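Local coordinates for 39 kDa initiator binding protein (Trichomonas vaginalis, PDB 1Q87) that binds the initiator (Inr) element of core promoters, the chain here being its C-terminal domain, at residues E65-P73 with P107-I115; I146-C157 with L160-N171. All blocks are in the same frame, centred on the assembly; numbering follows the deposited sequence.

Contact 1. Residues E65-P73 with P107-I115; sequences EYFKQPEQP and PYETIMLKI
Tyr108 reaches from the start of 107-115 to the two aromatic residues that end helix 56-67, Tyr66 and Phe67. Its CB presses on the Phe67 ring, 3.4 Å from CE1. Next along, CG and CD1 touch both neighbours, CD1 at 3.5 Å from Tyr66 CE1 and 3.8 Å from Phe67 CD1. Over the middle of the Tyr108 ring, 3.4 Å above its plane, sits Tyr66 CE1. The two ring planes are inclined at 32°. At the far end CZ meets Tyr66 OH at 3.5 Å. Tyrosine suits both places, giving a flat apolar surface near the chain and a polar tip; Tyr66 OH makes a weak hydrogen bond to Arg45 NE.

Phe67, wholly apolar and buried, sets its CB 3.6 Å from Ile111 CG2, the methyl on the beta branch, which lies close to the helix backbone. Beyond the helix end, Gln72 stretches out with CG anti to its backbone N (chi1 -176°). Its OE1 accepts from Gln69 N, steadying the type I turn, while NE2 bonds Asn76 OD1 and, weakly, Met112 SD at 3.5 Å. Met112 CG lies against OE1, and the bend at chi2 turns SD to NE2. Phe101 and Ile42 also touch Phe67, placing the buried side of this aromatic cluster among helices 29-47 and 95-105, where the end of helix 56-67 meets the start of helix 111-123.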
# COMPACT_ATOMS: atom_id res chain seq x y z
N GLU A 65 -5.11 -17.21 0.64
CA GLU A 65 -4.98 -18.18 1.68
C GLU A 65 -3.90 -17.77 2.65
O GLU A 65 -4.06 -17.93 3.85
CB GLU A 65 -4.61 -19.55 1.12
CG GLU A 65 -5.72 -20.35 0.46
CD GLU A 65 -5.17 -21.42 -0.51
OE1 GLU A 65 -4.01 -21.90 -0.30
OE2 GLU A 65 -5.90 -21.78 -1.47
N TYR A 66 -2.81 -17.25 2.14
CA TYR A 66 -1.68 -16.93 2.99
C TYR A 66 -1.72 -15.56 3.65
O TYR A 66 -1.10 -15.39 4.70
CB TYR A 66 -0.41 -17.10 2.17
CG TYR A 66 0.90 -16.95 2.91
CD1 TYR A 66 1.53 -15.71 3.00
CD2 TYR A 66 1.55 -18.05 3.42
CE1 TYR A 66 2.80 -15.58 3.59
CE2 TYR A 66 2.82 -17.93 4.02
CZ TYR A 66 3.44 -16.70 4.10
OH TYR A 66 4.67 -16.58 4.70
N PHE A 67 -2.44 -14.61 3.06
CA PHE A 67 -2.50 -13.26 3.60
C PHE A 67 -3.78 -12.90 4.39
O PHE A 67 -3.78 -11.95 5.14
CB PHE A 67 -2.34 -12.22 2.48
CG PHE A 67 -1.02 -12.25 1.77
CD1 PHE A 67 0.11 -12.77 2.35
CD2 PHE A 67 -0.91 -11.71 0.49
CE1 PHE A 67 1.30 -12.75 1.69
CE2 PHE A 67 0.26 -11.68 -0.18
CZ PHE A 67 1.38 -12.20 0.41
N LYS A 68 -4.87 -13.63 4.19
CA LYS A 68 -6.10 -13.28 4.93
C LYS A 68 -5.99 -13.45 6.44
O LYS A 68 -4.99 -13.96 6.99
CB LYS A 68 -7.29 -14.13 4.46
CG LYS A 68 -7.16 -15.64 4.76
CD LYS A 68 -8.34 -16.36 4.08
CE LYS A 68 -8.88 -17.53 4.89
NZ LYS A 68 -9.25 -17.15 6.30
N GLN A 69 -7.01 -12.98 7.13
CA GLN A 69 -7.03 -13.13 8.59
C GLN A 69 -7.67 -14.47 8.87
O GLN A 69 -8.42 -14.99 8.04
CB GLN A 69 -7.88 -12.04 9.21
CG GLN A 69 -7.46 -10.67 8.84
CD GLN A 69 -6.55 -10.09 9.87
OE1 GLN A 69 -5.41 -10.53 10.04
NE2 GLN A 69 -7.06 -9.07 10.58
N PRO A 70 -7.42 -15.04 10.06
CA PRO A 70 -8.01 -16.34 10.41
C PRO A 70 -9.54 -16.32 10.27
O PRO A 70 -10.16 -17.31 9.85
CB PRO A 70 -7.55 -16.56 11.86
CG PRO A 70 -6.32 -15.74 11.96
CD PRO A 70 -6.72 -14.47 11.22
N GLU A 71 -10.17 -15.20 10.60
CA GLU A 71 -11.62 -15.15 10.50
C GLU A 71 -12.03 -14.50 9.22
O GLU A 71 -13.22 -14.19 9.02
CB GLU A 71 -12.26 -14.38 11.66
CG GLU A 71 -11.31 -13.81 12.67
CD GLU A 71 -10.43 -12.75 12.08
OE1 GLU A 71 -10.97 -11.77 11.54
OE2 GLU A 71 -9.19 -12.91 12.18
N GLN A 72 -11.07 -14.27 8.33
CA GLN A 72 -11.46 -13.61 7.09
C GLN A 72 -11.89 -14.64 6.04
O GLN A 72 -11.19 -15.63 5.80
CB GLN A 72 -10.31 -12.73 6.55
CG GLN A 72 -10.65 -11.93 5.29
CD GLN A 72 -9.51 -11.03 4.83
OE1 GLN A 72 -8.39 -11.12 5.34
NE2 GLN A 72 -9.80 -10.16 3.86
N PRO A 73 -13.07 -14.45 5.43
CA PRO A 73 -13.50 -15.41 4.40
C PRO A 73 -12.49 -15.39 3.22
O PRO A 73 -12.05 -14.31 2.79
CB PRO A 73 -14.87 -14.90 3.98
CG PRO A 73 -15.33 -14.03 5.17
CD PRO A 73 -14.05 -13.37 5.62
N PRO A 107 4.19 -5.40 5.81
CA PRO A 107 4.39 -6.87 5.70
C PRO A 107 3.12 -7.68 5.62
O PRO A 107 2.01 -7.20 5.91
CB PRO A 107 5.21 -7.23 6.94
CG PRO A 107 5.53 -5.90 7.64
CD PRO A 107 4.45 -4.95 7.18
N TYR A 108 3.26 -8.94 5.20
CA TYR A 108 2.09 -9.80 5.07
C TYR A 108 1.35 -10.05 6.41
O TYR A 108 0.14 -10.18 6.42
CB TYR A 108 2.50 -11.10 4.38
CG TYR A 108 2.79 -12.24 5.33
CD1 TYR A 108 1.75 -13.06 5.80
CD2 TYR A 108 4.08 -12.50 5.76
CE1 TYR A 108 2.00 -14.10 6.65
CE2 TYR A 108 4.35 -13.54 6.61
CZ TYR A 108 3.30 -14.34 7.06
OH TYR A 108 3.54 -15.35 7.95
N GLU A 109 2.07 -10.09 7.54
CA GLU A 109 1.40 -10.28 8.83
C GLU A 109 0.22 -9.35 9.04
O GLU A 109 -0.75 -9.74 9.67
CB GLU A 109 2.33 -10.07 10.03
CG GLU A 109 3.37 -11.17 10.22
CD GLU A 109 4.49 -11.10 9.18
OE1 GLU A 109 4.45 -10.20 8.31
OE2 GLU A 109 5.42 -11.94 9.25
N THR A 110 0.30 -8.12 8.56
CA THR A 110 -0.85 -7.23 8.77
C THR A 110 -1.38 -6.60 7.47
O THR A 110 -2.07 -5.58 7.49
CB THR A 110 -0.50 -6.15 9.85
OG1 THR A 110 0.69 -5.44 9.47
CG2 THR A 110 -0.22 -6.86 11.24
N ILE A 111 -1.14 -7.27 6.35
CA ILE A 111 -1.52 -6.68 5.10
C ILE A 111 -2.95 -6.22 4.98
O ILE A 111 -3.24 -5.14 4.43
CB ILE A 111 -1.15 -7.60 3.92
CG1 ILE A 111 -1.48 -6.88 2.61
CG2 ILE A 111 -1.83 -8.96 4.04
CD1 ILE A 111 -0.27 -6.63 1.79
N MET A 112 -3.86 -7.01 5.51
CA MET A 112 -5.26 -6.65 5.40
C MET A 112 -5.67 -5.51 6.32
O MET A 112 -6.69 -4.89 6.13
CB MET A 112 -6.08 -7.90 5.66
CG MET A 112 -5.91 -8.90 4.54
SD MET A 112 -6.87 -8.44 3.11
CE MET A 112 -5.71 -8.53 1.94
N LEU A 113 -4.85 -5.22 7.33
CA LEU A 113 -5.18 -4.11 8.21
C LEU A 113 -4.83 -2.85 7.46
O LEU A 113 -5.67 -1.94 7.40
CB LEU A 113 -4.41 -4.18 9.52
CG LEU A 113 -4.72 -5.43 10.35
CD1 LEU A 113 -3.92 -5.38 11.68
CD2 LEU A 113 -6.25 -5.50 10.60
N LYS A 114 -3.61 -2.80 6.90
CA LYS A 114 -3.18 -1.62 6.14
C LYS A 114 -4.17 -1.32 5.03
O LYS A 114 -4.60 -0.17 4.85
CB LYS A 114 -1.78 -1.80 5.57
CG LYS A 114 -0.73 -2.01 6.67
CD LYS A 114 0.64 -1.54 6.27
CE LYS A 114 1.64 -1.80 7.34
NZ LYS A 114 3.00 -1.67 6.74
N ILE A 115 -4.59 -2.36 4.33
CA ILE A 115 -5.53 -2.17 3.24
C ILE A 115 -6.81 -1.53 3.72
O ILE A 115 -7.21 -0.49 3.19
CB ILE A 115 -5.86 -3.50 2.48
CG1 ILE A 115 -4.64 -3.96 1.64
CG2 ILE A 115 -7.09 -3.31 1.59
CD1 ILE A 115 -4.82 -5.30 0.96

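Contact 2. Residues I146-C157 with L160-N171; sequences ISGWFDQNEPNC and LKTPTGIRKIWN
Ser147 and Lys161 join strands 147-151 and 157-162 of an antiparallel beta hairpin, which strand 165-171 extends into a meander. Lys161 N gives a nearly straight bond to Ser147 O (2.7 Å, 174°), while the return bond from Ser147 N is weak. Gly148, with no side chain, lets Leu160 CD2 come to 3.8 Å from its CA.

At the other end, where the chain turns a corner at 155 and 156, Asn156 grips Asn171 twice: its O accepts from Asn171 N, and its ND2 donates to Asn171 O at 3.0 Å. An asparagine can imitate a strand's backbone in this way, and chi1 of 61° sets CG between N and the carbonyl carbon, the turn that brings the amide there. ND2 also bonds Gly25 O.

Just before the corner, Asp151 OD1 receives Asn153 N in an Asx turn. Glu154 then extends to Trp170, a large indole whose one polar atom needs an acceptor: NE1 donates to OE1 at 3.0 Å, from 33° outside the carboxylate plane. Small, polarisable Cys157 lies over one face of the indole, a sulfur-aromatic contact with SG 3.4 Å from its plane and 3.6 Å from Trp170 CE2.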
# COMPACT_ATOMS: atom_id res chain seq x y z
N ILE A 146 -9.30 15.62 -6.16
CA ILE A 146 -8.21 14.83 -5.60
C ILE A 146 -7.99 13.50 -6.33
O ILE A 146 -8.91 12.92 -6.91
CB ILE A 146 -8.48 14.52 -4.13
CG1 ILE A 146 -9.15 15.70 -3.45
CG2 ILE A 146 -7.19 14.23 -3.43
CD1 ILE A 146 -10.00 15.30 -2.23
N SER A 147 -6.76 13.00 -6.26
CA SER A 147 -6.38 11.74 -6.90
C SER A 147 -5.09 11.17 -6.30
O SER A 147 -4.13 11.91 -6.05
CB SER A 147 -6.19 11.96 -8.39
OG SER A 147 -5.63 10.82 -9.00
N GLY A 148 -5.07 9.86 -6.06
CA GLY A 148 -3.88 9.23 -5.50
C GLY A 148 -3.63 7.85 -6.06
O GLY A 148 -4.59 7.14 -6.39
N TRP A 149 -2.36 7.47 -6.19
CA TRP A 149 -2.00 6.15 -6.69
C TRP A 149 -0.60 5.83 -6.21
O TRP A 149 0.09 6.71 -5.70
CB TRP A 149 -2.04 6.11 -8.23
CG TRP A 149 -1.02 7.01 -8.89
CD1 TRP A 149 0.21 6.65 -9.40
CD2 TRP A 149 -1.10 8.43 -9.01
NE1 TRP A 149 0.89 7.76 -9.82
CE2 TRP A 149 0.11 8.87 -9.59
CE3 TRP A 149 -2.09 9.37 -8.68
CZ2 TRP A 149 0.36 10.23 -9.86
CZ3 TRP A 149 -1.84 10.73 -8.94
CH2 TRP A 149 -0.62 11.14 -9.53
N PHE A 150 -0.20 4.57 -6.33
CA PHE A 150 1.13 4.17 -5.92
C PHE A 150 2.00 4.21 -7.17
O PHE A 150 1.56 3.83 -8.26
CB PHE A 150 1.07 2.76 -5.29
CG PHE A 150 0.61 2.77 -3.84
CD1 PHE A 150 1.53 2.92 -2.81
CD2 PHE A 150 -0.74 2.62 -3.51
CE1 PHE A 150 1.14 2.89 -1.47
CE2 PHE A 150 -1.17 2.59 -2.17
CZ PHE A 150 -0.21 2.73 -1.15
N ASP A 151 3.20 4.74 -7.00
CA ASP A 151 4.18 4.91 -8.05
C ASP A 151 4.56 3.52 -8.55
O ASP A 151 5.10 2.71 -7.80
CB ASP A 151 5.40 5.64 -7.45
CG ASP A 151 6.52 5.96 -8.48
OD1 ASP A 151 6.87 5.13 -9.35
OD2 ASP A 151 7.07 7.07 -8.39
N GLN A 152 4.30 3.24 -9.81
CA GLN A 152 4.67 1.94 -10.33
C GLN A 152 6.17 1.60 -10.17
O GLN A 152 6.52 0.44 -10.05
CB GLN A 152 4.27 1.81 -11.80
CG GLN A 152 3.41 0.59 -12.06
CD GLN A 152 2.10 0.61 -11.28
OE1 GLN A 152 2.09 0.66 -10.05
NE2 GLN A 152 1.00 0.59 -12.00
N ASN A 153 7.05 2.60 -10.15
CA ASN A 153 8.49 2.32 -9.99
C ASN A 153 9.07 2.35 -8.59
O ASN A 153 10.21 1.98 -8.39
CB ASN A 153 9.31 3.27 -10.84
CG ASN A 153 9.46 2.80 -12.24
OD1 ASN A 153 10.36 2.01 -12.54
ND2 ASN A 153 8.56 3.24 -13.13
N GLU A 154 8.28 2.83 -7.63
CA GLU A 154 8.66 2.92 -6.22
C GLU A 154 7.30 2.57 -5.56
O GLU A 154 6.64 3.42 -4.94
CB GLU A 154 9.10 4.36 -5.95
CG GLU A 154 9.76 4.64 -4.60
CD GLU A 154 10.58 5.93 -4.63
OE1 GLU A 154 10.82 6.52 -3.56
OE2 GLU A 154 10.99 6.35 -5.73
N PRO A 155 6.88 1.31 -5.70
CA PRO A 155 5.60 0.80 -5.18
C PRO A 155 5.11 1.05 -3.75
O PRO A 155 3.92 0.93 -3.54
CB PRO A 155 5.59 -0.68 -5.58
CG PRO A 155 6.99 -1.01 -5.91
CD PRO A 155 7.86 0.23 -5.82
N ASN A 156 5.98 1.40 -2.80
CA ASN A 156 5.55 1.71 -1.42
C ASN A 156 5.29 3.21 -1.32
O ASN A 156 5.01 3.73 -0.24
CB ASN A 156 6.62 1.33 -0.38
CG ASN A 156 7.93 2.08 -0.59
OD1 ASN A 156 8.34 2.35 -1.72
ND2 ASN A 156 8.63 2.39 0.52
N CYS A 157 5.38 3.92 -2.44
CA CYS A 157 5.17 5.37 -2.41
C CYS A 157 3.82 5.76 -2.97
O CYS A 157 3.54 5.56 -4.16
CB CYS A 157 6.28 6.09 -3.21
SG CYS A 157 6.06 7.91 -3.30
N LEU A 160 0.01 11.69 -4.18
CA LEU A 160 -1.27 12.41 -3.99
C LEU A 160 -1.34 13.76 -4.70
O LEU A 160 -0.54 14.67 -4.41
CB LEU A 160 -1.51 12.69 -2.52
CG LEU A 160 -2.21 11.56 -1.79
CD1 LEU A 160 -2.28 11.85 -0.29
CD2 LEU A 160 -3.60 11.41 -2.41
N LYS A 161 -2.32 13.89 -5.59
CA LYS A 161 -2.51 15.11 -6.38
C LYS A 161 -3.62 15.99 -5.81
O LYS A 161 -4.78 15.80 -6.14
CB LYS A 161 -2.83 14.75 -7.83
CG LYS A 161 -2.80 15.94 -8.78
CD LYS A 161 -1.94 15.63 -9.99
CE LYS A 161 -1.77 16.85 -10.88
NZ LYS A 161 -0.60 16.69 -11.81
N THR A 162 -3.24 16.95 -4.98
CA THR A 162 -4.18 17.87 -4.34
C THR A 162 -4.06 19.29 -4.89
O THR A 162 -3.18 19.58 -5.72
CB THR A 162 -3.94 17.94 -2.81
OG1 THR A 162 -2.82 18.79 -2.53
CG2 THR A 162 -3.64 16.55 -2.27
N PRO A 163 -4.96 20.20 -4.45
CA PRO A 163 -4.95 21.60 -4.89
C PRO A 163 -3.55 22.21 -4.78
O PRO A 163 -2.98 22.71 -5.76
CB PRO A 163 -5.94 22.26 -3.95
CG PRO A 163 -6.99 21.19 -3.82
CD PRO A 163 -6.16 19.94 -3.61
N THR A 164 -3.00 22.13 -3.57
CA THR A 164 -1.68 22.65 -3.26
C THR A 164 -0.55 21.88 -3.97
O THR A 164 0.64 22.08 -3.68
CB THR A 164 -1.42 22.59 -1.76
OG1 THR A 164 -0.82 21.33 -1.44
CG2 THR A 164 -2.73 22.73 -1.00
N GLY A 165 -0.94 20.98 -4.87
CA GLY A 165 0.05 20.21 -5.60
C GLY A 165 0.24 18.76 -5.16
O GLY A 165 -0.58 18.21 -4.43
N ILE A 166 1.34 18.17 -5.62
CA ILE A 166 1.72 16.80 -5.36
C ILE A 166 2.39 16.54 -4.00
O ILE A 166 3.26 17.30 -3.55
CB ILE A 166 2.65 16.31 -6.47
CG1 ILE A 166 1.86 16.22 -7.76
CG2 ILE A 166 3.27 14.96 -6.12
CD1 ILE A 166 0.61 15.40 -7.63
N ARG A 167 1.97 15.45 -3.36
CA ARG A 167 2.54 15.06 -2.08
C ARG A 167 2.93 13.58 -2.11
O ARG A 167 2.29 12.79 -2.80
CB ARG A 167 1.52 15.29 -0.98
CG ARG A 167 2.08 15.23 0.42
CD ARG A 167 0.96 15.15 1.44
NE ARG A 167 -0.20 15.94 1.02
CZ ARG A 167 -1.40 15.82 1.57
NH1 ARG A 167 -1.60 14.94 2.56
NH2 ARG A 167 -2.42 16.57 1.14
N LYS A 168 3.97 13.21 -1.36
CA LYS A 168 4.39 11.82 -1.32
C LYS A 168 4.50 11.24 0.09
O LYS A 168 4.97 11.91 1.00
CB LYS A 168 5.71 11.66 -2.04
CG LYS A 168 5.56 11.72 -3.57
CD LYS A 168 6.89 11.48 -4.27
CE LYS A 168 6.81 11.79 -5.76
NZ LYS A 168 8.16 11.72 -6.39
N ILE A 169 4.05 10.00 0.28
CA ILE A 169 4.14 9.36 1.60
C ILE A 169 4.43 7.87 1.43
O ILE A 169 3.78 7.18 0.63
CB ILE A 169 2.84 9.62 2.39
CG1 ILE A 169 2.95 8.98 3.76
CG2 ILE A 169 1.64 9.25 1.58
CD1 ILE A 169 4.10 9.55 4.59
N TRP A 170 5.41 7.37 2.17
CA TRP A 170 5.85 5.98 2.01
C TRP A 170 5.44 4.92 3.01
O TRP A 170 5.63 5.08 4.25
CB TRP A 170 7.39 5.93 1.92
CG TRP A 170 7.96 6.60 0.67
CD1 TRP A 170 8.44 5.98 -0.44
CD2 TRP A 170 8.11 8.02 0.43
NE1 TRP A 170 8.86 6.91 -1.35
CE2 TRP A 170 8.68 8.16 -0.84
CE3 TRP A 170 7.81 9.17 1.18
CZ2 TRP A 170 8.97 9.42 -1.40
CZ3 TRP A 170 8.10 10.40 0.63
CH2 TRP A 170 8.68 10.52 -0.64
N ASN A 171 4.90 3.81 2.49
CA ASN A 171 4.55 2.72 3.35
C ASN A 171 5.88 2.07 3.62
O ASN A 171 6.69 1.95 2.70
CB ASN A 171 3.65 1.71 2.67
CG ASN A 171 3.46 0.45 3.52
OD1 ASN A 171 3.01 0.54 4.67
ND2 ASN A 171 3.80 -0.72 2.97

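Overall arrangement
From the N terminus, the chain runs through helix 29-47 and helix 56-67, then makes an excursion through helix 74-84, strand 92-94 and helix 95-105 before contact 1 closes that loop at the start of helix 111-123. Helix 111-123 leads on to strand 147-151, and contact 2 closes two successive hairpins that share strand 157-162. The contacts follow in series, neither crossing nor enclosing the other, with centres about 24 Å apart on opposite sides of the chain's centre. One ties the helices together, the other the sheet; Lys114 NZ, probably hydrogen-bonded to Asn171 OD1 at 3.0 Å, joins the helical and sheet parts.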